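Local coordinates for protein integral membrane indolylacetylinositol arabinosyltransferase EmbC (Mycolicibacterium smegmatis, PDB 7BVE) that probably polymerises arabinose into the arabinan of the mycobacterial cell wall, and binds the antituberculosis drug ethambutol, at residues A[283-288]-A[297-302]; A[962-967]-A[1003-1008]. All blocks are in the same frame, centred on the assembly; numbering follows the deposited sequence.

Interaction 1 (A[283-288]-A[297-302]); sequences ILTMAR and ANYYRW
T285 OG1 is hydrogen-bonded to the backbone O of G281, one turn earlier in helix 281-293, and also lies 3.3 Å from Y300 OH, so the threonine meets the loop that follows its own helix without giving up its bond to the helix backbone. With OG1 beside the backbone N (chi1 -54°), the methyl CG2 is turned toward both tyrosines, touching Y300 OH as well as Y299. It approaches Y299 CE2 to 3.7 Å, obliquely to the ring, while T285 CB sits 3.4 Å from Y300 OH. The threonine meets each tyrosine at about a right angle. The two rings also pack on one another: Y299 places CD2 3.9 Å above the plane of the Y300 ring and over its centre. Y299 OH is hydrogen-bonded to F977 O, which holds the far end of that ring.

M286 makes the second half of the contact. Its chain runs extended through CB and CG and then bends at SD (chi3 62°), bringing CE to 3.7 Å from A297 O. M286 CG lies 4.1 Å from Y299 CB, the two side chains passing in opposite directions. N298 meets the methionine through its amide oxygen, with OD1 4.2 Å from SD; the same oxygen accepts a weak hydrogen bond from Y282 OH, and N298 borders the ethambutol site.

All six touching residues are buried. The 297-302 loop thus folds back on helix 281-293, while helix 314-320 packs against M286 and I283 through Y314, and W302 meets helix 479-492.

Interaction 2 (A[962-967]-A[1003-1008]); sequences MLDWLV and PVMDYL. With 95E (Ethambutol), chain G.
W965 and M1005 form an edge-on Met-aromatic contact inside the EmbC C-terminal domain, just beyond the edge strand 961-963 of its mixed sheet. M1005 SD stands 5.4 Å from the centroid of the five-membered ring, 89° off the ring normal. Bent at its end (chi3 -74°), the methionine turns CE toward D964 as well: the methyl is 3.5 Å from D964 OD1, and the two side chains meet at about a right angle. D964 OD1 also has a long, weak ion pair with R990.

Around the indole the packing is close. V1004 comes up obliquely to the ring, its CB 3.7 Å from W965 NE1. That N-H is used by N1001 O, which holds the ring's rotation. L966 CG lies over the rim of one indole face. The other end of the contact is looser: M962 CE reaches M1005 SD only at 4.4 Å, and the 1003-1008 segment runs on to the exposed L1008.

V1004 is partly exposed, yet like W965 it lines the ethambutol pocket, with CG2 3.7 Å from C14 of the drug. On the indole face turned from L966, ethambutol C13 rests 3.5 Å from W965 CH2.

In the fold
Interaction 1 precedes interaction 2 along the chain; the first lies in the GT-C arabinan-synthesis region, the second in the EmbC C-terminal domain. Their centres nevertheless lie only about 11 Å apart, close to the middle of the chain, and they touch directly. R301 NH2 probably donates a hydrogen bond to V1004 O (2.9 Å), while the Y300 ring packs on the second contact, with CD1 3.6 Å from M1005 SD and CE1 3.4 Å from L963 O. The loop after helix 281-293 therefore joins the two regions, and the ethambutol pocket draws residues from both, I283 from interaction 1 and W965 and V1004 from interaction 2.

Interaction 1 (A[283-288]-A[297-302])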
loop_
_atom_site.group_PDB
_atom_site.type_symbol
_atom_site.label_atom_id
_atom_site.label_comp_id
_atom_site.label_asym_id
_atom_site.label_seq_id
_atom_site.Cartn_x
_atom_site.Cartn_y
_atom_site.Cartn_z
ATOM N N ILE A 283 -9.424 23.181 12.247
ATOM C CA ILE A 283 -8.828 24.497 12.439
ATOM C C ILE A 283 -9.856 25.510 12.924
ATOM O O ILE A 283 -9.534 26.383 13.737
ATOM C CB ILE A 283 -8.152 24.922 11.125
ATOM C CG1 ILE A 283 -7.034 23.945 10.791
ATOM C CG2 ILE A 283 -7.575 26.312 11.204
ATOM C CD1 ILE A 283 -6.487 24.116 9.428
ATOM N N LEU A 284 -11.109 25.393 12.486
ATOM C CA LEU A 284 -12.126 26.333 12.943
ATOM C C LEU A 284 -12.459 26.124 14.416
ATOM O O LEU A 284 -12.638 27.095 15.158
ATOM C CB LEU A 284 -13.376 26.208 12.079
ATOM C CG LEU A 284 -14.494 27.211 12.346
ATOM C CD1 LEU A 284 -14.036 28.618 12.053
ATOM C CD2 LEU A 284 -15.710 26.867 11.525
ATOM N N THR A 285 -12.472 24.873 14.878
ATOM C CA THR A 285 -12.761 24.607 16.281
ATOM C C THR A 285 -11.597 25.015 17.175
ATOM O O THR A 285 -11.809 25.583 18.260
ATOM C CB THR A 285 -13.091 23.131 16.451
ATOM O OG1 THR A 285 -14.136 22.781 15.540
ATOM C CG2 THR A 285 -13.574 22.860 17.837
ATOM N N MET A 286 -10.361 24.748 16.727
ATOM C CA MET A 286 -9.171 25.228 17.427
ATOM C C MET A 286 -9.169 26.746 17.574
ATOM O O MET A 286 -8.966 27.279 18.678
ATOM C CB MET A 286 -7.922 24.790 16.673
ATOM C CG MET A 286 -7.576 23.338 16.753
ATOM S SD MET A 286 -6.201 23.040 15.640
ATOM C CE MET A 286 -4.982 24.077 16.399
ATOM N N ALA A 287 -9.402 27.455 16.468
ATOM C CA ALA A 287 -9.399 28.909 16.484
ATOM C C ALA A 287 -10.562 29.473 17.279
ATOM O O ALA A 287 -10.470 30.592 17.785
ATOM C CB ALA A 287 -9.438 29.442 15.057
ATOM N N ARG A 288 -11.654 28.727 17.411
ATOM C CA ARG A 288 -12.775 29.271 18.155
ATOM C C ARG A 288 -12.563 29.126 19.659
ATOM O O ARG A 288 -12.951 30.010 20.427
ATOM C CB ARG A 288 -14.073 28.602 17.720
ATOM C CG ARG A 288 -15.274 29.411 18.129
ATOM C CD ARG A 288 -16.596 28.732 17.880
ATOM N NE ARG A 288 -16.853 28.414 16.487
ATOM C CZ ARG A 288 -17.950 27.790 16.080
ATOM N NH1 ARG A 288 -18.887 27.463 16.950
ATOM N NH2 ARG A 288 -18.125 27.517 14.803
ATOM N N ALA A 297 -4.101 25.769 21.875
ATOM C CA ALA A 297 -3.961 24.338 22.086
ATOM C C ALA A 297 -4.369 23.570 20.844
ATOM O O ALA A 297 -5.254 23.987 20.099
ATOM C CB ALA A 297 -4.823 23.860 23.250
ATOM N N ASN A 298 -3.722 22.437 20.632
ATOM C CA ASN A 298 -4.267 21.447 19.721
ATOM C C ASN A 298 -5.349 20.695 20.471
ATOM O O ASN A 298 -5.104 20.147 21.549
ATOM C CB ASN A 298 -3.183 20.506 19.220
ATOM C CG ASN A 298 -3.633 19.673 18.049
ATOM O OD1 ASN A 298 -4.791 19.698 17.660
ATOM N ND2 ASN A 298 -2.706 18.964 17.451
ATOM N N TYR A 299 -6.541 20.666 19.898
ATOM C CA TYR A 299 -7.732 20.450 20.699
ATOM C C TYR A 299 -8.154 18.992 20.689
ATOM O O TYR A 299 -8.660 18.480 21.689
ATOM C CB TYR A 299 -8.824 21.365 20.163
ATOM C CG TYR A 299 -10.135 21.377 20.878
ATOM C CD1 TYR A 299 -10.256 21.938 22.133
ATOM C CD2 TYR A 299 -11.277 20.911 20.252
ATOM C CE1 TYR A 299 -11.471 21.984 22.766
ATOM C CE2 TYR A 299 -12.487 20.954 20.872
ATOM C CZ TYR A 299 -12.580 21.493 22.122
ATOM O OH TYR A 299 -13.796 21.537 22.741
ATOM N N TYR A 300 -7.929 18.304 19.582
ATOM C CA TYR A 300 -8.412 16.947 19.418
ATOM C C TYR A 300 -7.375 15.890 19.750
ATOM O O TYR A 300 -7.718 14.712 19.774
ATOM C CB TYR A 300 -8.909 16.744 17.986
ATOM C CG TYR A 300 -10.126 17.560 17.626
ATOM C CD1 TYR A 300 -11.390 17.160 18.013
ATOM C CD2 TYR A 300 -10.008 18.725 16.894
ATOM C CE1 TYR A 300 -12.497 17.898 17.688
ATOM C CE2 TYR A 300 -11.110 19.468 16.562
ATOM C CZ TYR A 300 -12.349 19.050 16.960
ATOM O OH TYR A 300 -13.452 19.789 16.627
ATOM N N ARG A 301 -6.128 16.262 20.018
ATOM C CA ARG A 301 -5.102 15.252 20.221
ATOM C C ARG A 301 -3.992 15.849 21.074
ATOM O O ARG A 301 -3.855 17.067 21.180
ATOM C CB ARG A 301 -4.594 14.731 18.869
ATOM C CG ARG A 301 -3.784 13.447 18.888
ATOM C CD ARG A 301 -3.598 12.891 17.502
ATOM N NE ARG A 301 -2.720 11.730 17.528
ATOM C CZ ARG A 301 -3.099 10.482 17.793
ATOM N NH1 ARG A 301 -2.189 9.526 17.789
ATOM N NH2 ARG A 301 -4.355 10.190 18.060
ATOM N N TRP A 302 -3.260 14.957 21.744
ATOM C CA TRP A 302 -2.007 15.218 22.467
ATOM C C TRP A 302 -2.180 16.095 23.700
ATOM O O TRP A 302 -1.414 17.032 23.894
ATOM C CB TRP A 302 -0.912 15.806 21.576
ATOM C CG TRP A 302 -0.510 14.945 20.445
ATOM C CD1 TRP A 302 0.037 13.714 20.523
ATOM C CD2 TRP A 302 -0.460 15.318 19.073
ATOM N NE1 TRP A 302 0.328 13.252 19.276
ATOM C CE2 TRP A 302 0.045 14.225 18.366
ATOM C CE3 TRP A 302 -0.848 16.455 18.360
ATOM C CZ2 TRP A 302 0.183 14.237 16.991
ATOM C CZ3 TRP A 302 -0.710 16.456 17.003
ATOM C CH2 TRP A 302 -0.201 15.361 16.331
#

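Interaction 2 (A[962-967]-A[1003-1008])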
loop_
_atom_site.group_PDB
_atom_site.type_symbol
_atom_site.label_atom_id
_atom_site.label_comp_id
_atom_site.label_asym_id
_atom_site.label_seq_id
_atom_site.Cartn_x
_atom_site.Cartn_y
_atom_site.Cartn_z
ATOM N N MET A 962 -19.981 18.409 21.568
ATOM C CA MET A 962 -18.751 17.749 21.159
ATOM C C MET A 962 -18.820 17.483 19.660
ATOM O O MET A 962 -19.438 16.526 19.204
ATOM C CB MET A 962 -18.518 16.464 21.932
ATOM C CG MET A 962 -17.228 15.849 21.517
ATOM S SD MET A 962 -16.741 14.345 22.328
ATOM C CE MET A 962 -15.318 13.999 21.314
ATOM N N LEU A 963 -18.183 18.345 18.887
ATOM C CA LEU A 963 -18.079 18.155 17.454
ATOM C C LEU A 963 -16.880 17.278 17.139
ATOM O O LEU A 963 -15.860 17.328 17.825
ATOM C CB LEU A 963 -17.922 19.504 16.757
ATOM C CG LEU A 963 -19.085 20.476 16.855
ATOM C CD1 LEU A 963 -18.653 21.825 16.395
ATOM C CD2 LEU A 963 -20.197 19.983 15.992
ATOM N N ASP A 964 -17.000 16.476 16.092
ATOM C CA ASP A 964 -15.829 15.760 15.622
ATOM C C ASP A 964 -15.017 16.655 14.699
ATOM O O ASP A 964 -15.415 17.770 14.369
ATOM C CB ASP A 964 -16.223 14.469 14.920
ATOM C CG ASP A 964 -16.839 13.465 15.868
ATOM O OD1 ASP A 964 -16.633 13.580 17.092
ATOM O OD2 ASP A 964 -17.496 12.526 15.396
ATOM N N TRP A 965 -13.855 16.169 14.286
ATOM C CA TRP A 965 -12.960 17.040 13.541
ATOM C C TRP A 965 -13.303 17.130 12.063
ATOM O O TRP A 965 -12.655 17.889 11.339
ATOM C CB TRP A 965 -11.511 16.599 13.725
ATOM C CG TRP A 965 -11.161 15.258 13.214
ATOM C CD1 TRP A 965 -11.209 14.094 13.897
ATOM C CD2 TRP A 965 -10.666 14.940 11.911
ATOM N NE1 TRP A 965 -10.794 13.062 13.104
ATOM C CE2 TRP A 965 -10.452 13.557 11.877
ATOM C CE3 TRP A 965 -10.389 15.693 10.768
ATOM C CZ2 TRP A 965 -9.979 12.909 10.748
ATOM C CZ3 TRP A 965 -9.921 15.049 9.654
ATOM C CH2 TRP A 965 -9.720 13.672 9.649
ATOM N N LEU A 966 -14.299 16.387 11.600
ATOM C CA LEU A 966 -14.875 16.573 10.278
ATOM C C LEU A 966 -16.101 17.467 10.299
ATOM O O LEU A 966 -16.244 18.333 9.437
ATOM C CB LEU A 966 -15.253 15.222 9.678
ATOM C CG LEU A 966 -14.138 14.307 9.195
ATOM C CD1 LEU A 966 -14.700 12.951 8.919
ATOM C CD2 LEU A 966 -13.567 14.862 7.926
ATOM N N VAL A 967 -16.974 17.303 11.285
ATOM C CA VAL A 967 -18.260 18.005 11.295
ATOM C C VAL A 967 -18.019 19.342 11.986
ATOM O O VAL A 967 -18.464 19.611 13.103
ATOM C CB VAL A 967 -19.346 17.160 11.965
ATOM C CG1 VAL A 967 -19.667 16.044 11.093
ATOM C CG2 VAL A 967 -18.835 16.494 13.216
ATOM N N PRO A 1003 -10.153 7.134 15.652
ATOM C CA PRO A 1003 -8.862 6.965 16.345
ATOM C C PRO A 1003 -7.953 8.193 16.407
ATOM O O PRO A 1003 -6.855 8.077 16.960
ATOM C CB PRO A 1003 -8.190 5.838 15.560
ATOM C CG PRO A 1003 -9.282 5.042 15.098
ATOM C CD PRO A 1003 -10.369 5.983 14.750
ATOM N N VAL A 1004 -8.340 9.341 15.856
ATOM C CA VAL A 1004 -7.597 10.567 16.116
ATOM C C VAL A 1004 -7.857 11.042 17.539
ATOM O O VAL A 1004 -6.950 11.514 18.230
ATOM C CB VAL A 1004 -7.975 11.632 15.071
ATOM C CG1 VAL A 1004 -7.317 12.961 15.360
ATOM C CG2 VAL A 1004 -7.602 11.153 13.692
ATOM N N MET A 1005 -9.081 10.868 18.022
ATOM C CA MET A 1005 -9.520 11.458 19.275
ATOM C C MET A 1005 -9.548 10.475 20.434
ATOM O O MET A 1005 -10.048 10.822 21.501
ATOM C CB MET A 1005 -10.905 12.064 19.092
ATOM C CG MET A 1005 -10.948 13.197 18.109
ATOM S SD MET A 1005 -12.612 13.805 17.867
ATOM C CE MET A 1005 -13.266 12.483 16.877
ATOM N N ASP A 1006 -9.012 9.268 20.268
ATOM C CA ASP A 1006 -9.191 8.238 21.281
ATOM C C ASP A 1006 -8.233 8.441 22.452
ATOM O O ASP A 1006 -7.528 9.440 22.551
ATOM C CB ASP A 1006 -9.028 6.850 20.669
ATOM C CG ASP A 1006 -7.679 6.642 19.999
ATOM O OD1 ASP A 1006 -6.896 7.601 19.857
ATOM O OD2 ASP A 1006 -7.394 5.491 19.611
ATOM N N TYR A 1007 -8.210 7.451 23.346
ATOM C CA TYR A 1007 -7.404 7.510 24.558
ATOM C C TYR A 1007 -5.912 7.420 24.289
ATOM O O TYR A 1007 -5.127 8.030 25.017
ATOM C CB TYR A 1007 -7.811 6.377 25.497
ATOM C CG TYR A 1007 -7.037 6.325 26.788
ATOM C CD1 TYR A 1007 -7.285 7.240 27.798
ATOM C CD2 TYR A 1007 -6.068 5.354 27.006
ATOM C CE1 TYR A 1007 -6.586 7.201 28.986
ATOM C CE2 TYR A 1007 -5.359 5.310 28.191
ATOM C CZ TYR A 1007 -5.627 6.239 29.179
ATOM O OH TYR A 1007 -4.937 6.211 30.368
ATOM N N LEU A 1008 -5.496 6.682 23.265
ATOM C CA LEU A 1008 -4.082 6.423 23.044
ATOM C C LEU A 1008 -3.331 7.591 22.433
ATOM O O LEU A 1008 -2.139 7.452 22.155
ATOM C CB LEU A 1008 -3.900 5.201 22.149
ATOM C CG LEU A 1008 -4.222 3.849 22.764
ATOM C CD1 LEU A 1008 -4.146 2.770 21.708
ATOM C CD2 LEU A 1008 -3.254 3.563 23.889
HETATM C C2 95E G . -2.790 19.574 13.284
HETATM O O12 95E G . -6.282 14.206 7.738
HETATM C C11 95E G . -5.542 14.974 8.255
HETATM C C10 95E G . -5.267 14.913 9.757
HETATM C C13 95E G . -6.293 14.040 10.472
HETATM C C14 95E G . -5.675 12.761 11.027
HETATM N N9 95E G . -5.318 16.245 10.320
HETATM C C8 95E G . -3.972 16.769 10.342
HETATM C C7 95E G . -3.747 17.565 11.619
HETATM N N6 95E G . -4.230 18.915 11.451
HETATM C C3 95E G . -3.153 19.801 11.823
HETATM O O1 95E G . -1.790 19.000 13.546
HETATM C C4 95E G . -3.610 21.234 11.616
HETATM C C5 95E G . -4.567 21.316 10.434
#